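Local coordinates for Beta/gama crystallin family protein (Methanosarcina acetivorans, PDB 3HZ2), which binds calcium ions through a betagamma-crystallin domain built of two Greek key motifs, at residues Thr44-Gly54 with Asn76-Ile84. Sequence-based numbering, arbitrary orientation.
Sequences TWRFYEYINYG and NSISSFRQI. With CA (calcium ion), chain F; CA (calcium ion), chain E.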
loop_
_atom_site.group_PDB
_atom_site.type_symbol
_atom_site.label_atom_id
_atom_site.label_comp_id
_atom_site.label_asym_id
_atom_site.label_seq_id
_atom_site.Cartn_x
_atom_site.Cartn_y
_atom_site.Cartn_z
ATOM N N THR A 44 -5.722 8.469 -5.322
ATOM C CA THR A 44 -4.760 7.619 -6.008
ATOM C C THR A 44 -3.518 7.589 -5.134
ATOM O O THR A 44 -3.056 8.628 -4.662
ATOM C CB THR A 44 -4.393 8.171 -7.393
ATOM O OG1 THR A 44 -5.578 8.274 -8.193
ATOM C CG2 THR A 44 -3.406 7.246 -8.086
ATOM N N TRP A 45 -2.989 6.394 -4.909
ATOM C CA TRP A 45 -1.817 6.246 -4.063
ATOM C C TRP A 45 -0.639 5.606 -4.777
ATOM O O TRP A 45 -0.802 4.695 -5.591
ATOM C CB TRP A 45 -2.163 5.413 -2.829
ATOM C CG TRP A 45 -3.155 6.066 -1.914
ATOM C CD1 TRP A 45 -4.501 6.188 -2.109
ATOM C CD2 TRP A 45 -2.873 6.685 -0.657
ATOM N NE1 TRP A 45 -5.076 6.845 -1.045
ATOM C CE2 TRP A 45 -4.098 7.161 -0.140
ATOM C CE3 TRP A 45 -1.699 6.885 0.086
ATOM C CZ2 TRP A 45 -4.185 7.823 1.090
ATOM C CZ3 TRP A 45 -1.785 7.544 1.307
ATOM C CH2 TRP A 45 -3.023 8.006 1.796
ATOM N N ARG A 46 0.552 6.092 -4.453
ATOM C CA ARG A 46 1.785 5.585 -5.033
ATOM C C ARG A 46 2.546 4.768 -4.000
ATOM O O ARG A 46 2.788 5.237 -2.884
ATOM C CB ARG A 46 2.652 6.749 -5.511
ATOM C CG ARG A 46 4.033 6.335 -5.977
ATOM C CD ARG A 46 4.718 7.487 -6.689
ATOM N NE ARG A 46 4.008 7.858 -7.908
ATOM C CZ ARG A 46 4.419 8.803 -8.745
ATOM N NH1 ARG A 46 5.534 9.468 -8.486
ATOM N NH2 ARG A 46 3.723 9.074 -9.842
ATOM N N PHE A 47 2.922 3.549 -4.375
ATOM C CA PHE A 47 3.652 2.664 -3.479
ATOM C C PHE A 47 5.088 2.491 -3.958
ATOM O O PHE A 47 5.327 2.182 -5.120
ATOM C CB PHE A 47 2.939 1.309 -3.392
ATOM C CG PHE A 47 1.519 1.418 -2.912
ATOM C CD1 PHE A 47 0.501 1.787 -3.788
ATOM C CD2 PHE A 47 1.211 1.223 -1.568
ATOM C CE1 PHE A 47 -0.808 1.965 -3.331
ATOM C CE2 PHE A 47 -0.091 1.399 -1.102
ATOM C CZ PHE A 47 -1.102 1.773 -1.985
ATOM N N TYR A 48 6.032 2.704 -3.046
ATOM C CA TYR A 48 7.460 2.611 -3.344
ATOM C C TYR A 48 8.092 1.368 -2.746
ATOM O O TYR A 48 7.666 0.885 -1.697
ATOM C CB TYR A 48 8.183 3.838 -2.792
ATOM C CG TYR A 48 7.966 5.105 -3.584
ATOM C CD1 TYR A 48 8.806 5.434 -4.647
ATOM C CD2 TYR A 48 6.942 5.993 -3.252
ATOM C CE1 TYR A 48 8.636 6.626 -5.358
ATOM C CE2 TYR A 48 6.765 7.182 -3.956
ATOM C CZ TYR A 48 7.617 7.492 -5.003
ATOM O OH TYR A 48 7.454 8.680 -5.685
ATOM N N GLU A 49 9.127 0.856 -3.401
ATOM C CA GLU A 49 9.771 -0.336 -2.885
ATOM C C GLU A 49 10.757 -0.038 -1.759
ATOM O O GLU A 49 11.182 -0.938 -1.070
ATOM C CB GLU A 49 10.465 -1.105 -4.015
ATOM C CG GLU A 49 11.734 -0.482 -4.535
ATOM C CD GLU A 49 12.337 -1.289 -5.669
ATOM O OE1 GLU A 49 12.482 -2.520 -5.512
ATOM O OE2 GLU A 49 12.668 -0.694 -6.710
ATOM N N TYR A 50 11.126 1.219 -1.554
ATOM C CA TYR A 50 12.069 1.534 -0.480
ATOM C C TYR A 50 11.471 2.579 0.448
ATOM O O TYR A 50 10.585 3.328 0.045
ATOM C CB TYR A 50 13.385 2.050 -1.073
ATOM C CG TYR A 50 14.111 1.037 -1.934
ATOM C CD1 TYR A 50 14.924 1.447 -2.991
ATOM C CD2 TYR A 50 13.983 -0.332 -1.697
ATOM C CE1 TYR A 50 15.588 0.522 -3.791
ATOM C CE2 TYR A 50 14.646 -1.268 -2.491
ATOM C CZ TYR A 50 15.445 -0.832 -3.536
ATOM O OH TYR A 50 16.093 -1.750 -4.329
ATOM N N ILE A 51 11.945 2.638 1.689
ATOM C CA ILE A 51 11.407 3.629 2.615
ATOM C C ILE A 51 11.734 5.017 2.076
ATOM O O ILE A 51 12.571 5.166 1.183
ATOM C CB ILE A 51 11.996 3.496 4.042
ATOM C CG1 ILE A 51 13.505 3.722 4.012
ATOM C CG2 ILE A 51 11.666 2.126 4.622
ATOM C CD1 ILE A 51 14.115 3.837 5.390
ATOM N N ASN A 52 11.061 6.026 2.610
ATOM C CA ASN A 52 11.280 7.400 2.181
ATOM C C ASN A 52 11.104 7.585 0.680
ATOM O O ASN A 52 11.845 8.333 0.043
ATOM C CB ASN A 52 12.671 7.866 2.609
ATOM C CG ASN A 52 12.813 7.934 4.111
ATOM O OD1 ASN A 52 11.944 8.471 4.793
ATOM N ND2 ASN A 52 13.911 7.397 4.636
ATOM N N TYR A 53 10.123 6.880 0.125
ATOM C CA TYR A 53 9.792 6.972 -1.292
ATOM C C TYR A 53 10.964 6.716 -2.235
ATOM O O TYR A 53 11.210 7.480 -3.174
ATOM C CB TYR A 53 9.161 8.340 -1.552
ATOM C CG TYR A 53 8.152 8.693 -0.478
ATOM C CD1 TYR A 53 8.313 9.831 0.314
ATOM C CD2 TYR A 53 7.080 7.843 -0.196
ATOM C CE1 TYR A 53 7.432 10.108 1.363
ATOM C CE2 TYR A 53 6.197 8.111 0.851
ATOM C CZ TYR A 53 6.381 9.242 1.626
ATOM O OH TYR A 53 5.530 9.505 2.677
ATOM N N GLY A 54 11.677 5.622 -1.988
ATOM C CA GLY A 54 12.807 5.280 -2.830
ATOM C C GLY A 54 12.531 4.088 -3.728
ATOM O O GLY A 54 11.603 3.307 -3.483
ATOM N N ASN A 76 5.371 -8.561 -0.432
ATOM C CA ASN A 76 6.239 -8.215 0.698
ATOM C C ASN A 76 7.364 -7.261 0.330
ATOM O O ASN A 76 8.484 -7.405 0.824
ATOM C CB ASN A 76 6.856 -9.483 1.298
ATOM C CG ASN A 76 5.815 -10.443 1.789
ATOM O OD1 ASN A 76 4.702 -10.035 2.062
ATOM N ND2 ASN A 76 6.168 -11.716 1.919
ATOM N N SER A 77 7.075 -6.278 -0.512
ATOM C CA SER A 77 8.121 -5.359 -0.937
ATOM C C SER A 77 7.834 -3.877 -0.732
ATOM O O SER A 77 8.738 -3.063 -0.829
ATOM C CB SER A 77 8.440 -5.596 -2.409
ATOM O OG SER A 77 7.332 -5.236 -3.214
ATOM N N ILE A 78 6.587 -3.510 -0.479
ATOM C CA ILE A 78 6.275 -2.097 -0.279
ATOM C C ILE A 78 6.944 -1.587 0.994
ATOM O O ILE A 78 6.896 -2.245 2.032
ATOM C CB ILE A 78 4.749 -1.877 -0.195
ATOM C CG1 ILE A 78 4.119 -2.206 -1.553
ATOM C CG2 ILE A 78 4.444 -0.436 0.230
ATOM C CD1 ILE A 78 2.611 -2.204 -1.556
ATOM N N SER A 79 7.578 -0.418 0.914
ATOM C CA SER A 79 8.249 0.154 2.078
ATOM C C SER A 79 7.821 1.577 2.402
ATOM O O SER A 79 8.222 2.135 3.420
ATOM C CB SER A 79 9.764 0.102 1.897
ATOM O OG SER A 79 10.216 -1.231 2.021
ATOM N N SER A 80 7.014 2.166 1.527
ATOM C CA SER A 80 6.503 3.512 1.747
ATOM C C SER A 80 5.444 3.810 0.704
ATOM O O SER A 80 5.421 3.200 -0.362
ATOM C CB SER A 80 7.627 4.562 1.674
ATOM O OG SER A 80 8.227 4.612 0.389
ATOM N N PHE A 81 4.536 4.718 1.028
ATOM C CA PHE A 81 3.498 5.092 0.081
ATOM C C PHE A 81 2.910 6.444 0.434
ATOM O O PHE A 81 2.892 6.843 1.600
ATOM C CB PHE A 81 2.404 4.004 -0.011
ATOM C CG PHE A 81 1.732 3.664 1.298
ATOM C CD1 PHE A 81 0.684 4.440 1.789
ATOM C CD2 PHE A 81 2.125 2.540 2.019
ATOM C CE1 PHE A 81 0.038 4.099 2.976
ATOM C CE2 PHE A 81 1.486 2.190 3.206
ATOM C CZ PHE A 81 0.442 2.970 3.686
ATOM N N ARG A 82 2.460 7.160 -0.589
ATOM C CA ARG A 82 1.882 8.476 -0.389
ATOM C C ARG A 82 0.847 8.788 -1.449
ATOM O O ARG A 82 0.783 8.142 -2.498
ATOM C CB ARG A 82 2.976 9.546 -0.413
ATOM C CG ARG A 82 3.761 9.611 -1.712
ATOM C CD ARG A 82 4.821 10.699 -1.638
ATOM N NE ARG A 82 5.801 10.595 -2.716
ATOM C CZ ARG A 82 6.908 11.331 -2.792
ATOM N NH1 ARG A 82 7.173 12.230 -1.851
ATOM N NH2 ARG A 82 7.753 11.164 -3.802
ATOM N N GLN A 83 0.037 9.797 -1.159
ATOM C CA GLN A 83 -1.017 10.229 -2.057
ATOM C C GLN A 83 -0.431 11.030 -3.217
ATOM O O GLN A 83 0.562 11.740 -3.054
ATOM C CB GLN A 83 -2.006 11.098 -1.283
ATOM C CG GLN A 83 -3.342 11.290 -1.961
ATOM C CD GLN A 83 -4.174 12.355 -1.276
ATOM O OE1 GLN A 83 -4.176 12.461 -0.045
ATOM N NE2 GLN A 83 -4.893 13.144 -2.066
ATOM N N ILE A 84 -1.044 10.911 -4.391
ATOM C CA ILE A 84 -0.588 11.654 -5.561
ATOM C C ILE A 84 -1.771 12.186 -6.362
ATOM O O ILE A 84 -2.919 11.813 -6.036
ATOM C CB ILE A 84 0.283 10.784 -6.491
ATOM C CG1 ILE A 84 -0.486 9.533 -6.918
ATOM C CG2 ILE A 84 1.585 10.420 -5.788
ATOM C CD1 ILE A 84 0.261 8.674 -7.919
ATOM O OXT ILE A 84 -1.532 12.966 -7.309
HETATM CA CA CA F . 10.993 -2.973 0.257
HETATM CA CA CA E . 2.706 -10.554 3.301
HETATM O O HOH W 1 -5.040 11.321 -4.589
HETATM O O HOH W 2 2.923 -12.663 1.659
HETATM O O HOH W 3 4.333 -10.804 5.280
HETATM O O HOH W 4 1.738 -12.708 4.568
HETATM O O HOH W 5 12.064 -5.254 -0.879
HETATM O O HOH W 6 13.429 -2.487 1.507
#
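R46 and R82 exchange two backbone hydrogen bonds as strands 45-48 and 80-83 run antiparallel; Y48 N then donates to S80 O while Y48 O is taken by S79 N, a classic beta bulge in which S79 and S80 both face Y48. This pairing, within the second betagamma-crystallin Greek key, separates a largely aromatic face (W45, F47, F81) from one carrying R46, Y48, S80 and R82. On the first, F47 and F81 lie side by side, F47 CD2 reaching F81 CB at 3.4 Å, while CE3 and CZ3 of W45 come to the edge of the F81 ring; V5 and I38 extend this packing into the other sheet. On the second, R82 serves two tyrosines. Its guanidinium lies flat on Y53, the planes 12° apart, and R82 CD sits over the same ring, 3.7 Å from its centroid. Y48, its ring turned 72° from the guanidinium, meets the edge instead: R82 NH2 donates to Y48 OH at 3.1 Å. With R82 cut back to an alanine, Y48 OH would probably keep just a long, weak bond from R46, itself salt-bridged to D59, and the Y53 face would lose its cation-pi and CH-pi cover. Residues 48-53 lie in the family signature Y/F/W-x-x-x-x-Y/F-x-G, whose folded hairpin S80 ties down: with OG between backbone N and carbonyl carbon (chi1 63°), S80 OG donates to Y50 O at 2.7 Å and accepts from Y53 N at 3.0 Å. N76-S80 belong to the calcium motif N/D-N/D-x-x-S/T-S. One calcium binds E49 O, S77 O, D33 and S79 OG, which also hydrogen-bonds N32; N76 OD1 serves the other with E9, K34 and S36. The chemistry suggests that sheet pairing and metal binding are coupled, the bulge being likely to help bring oxygens from both segments to one ion.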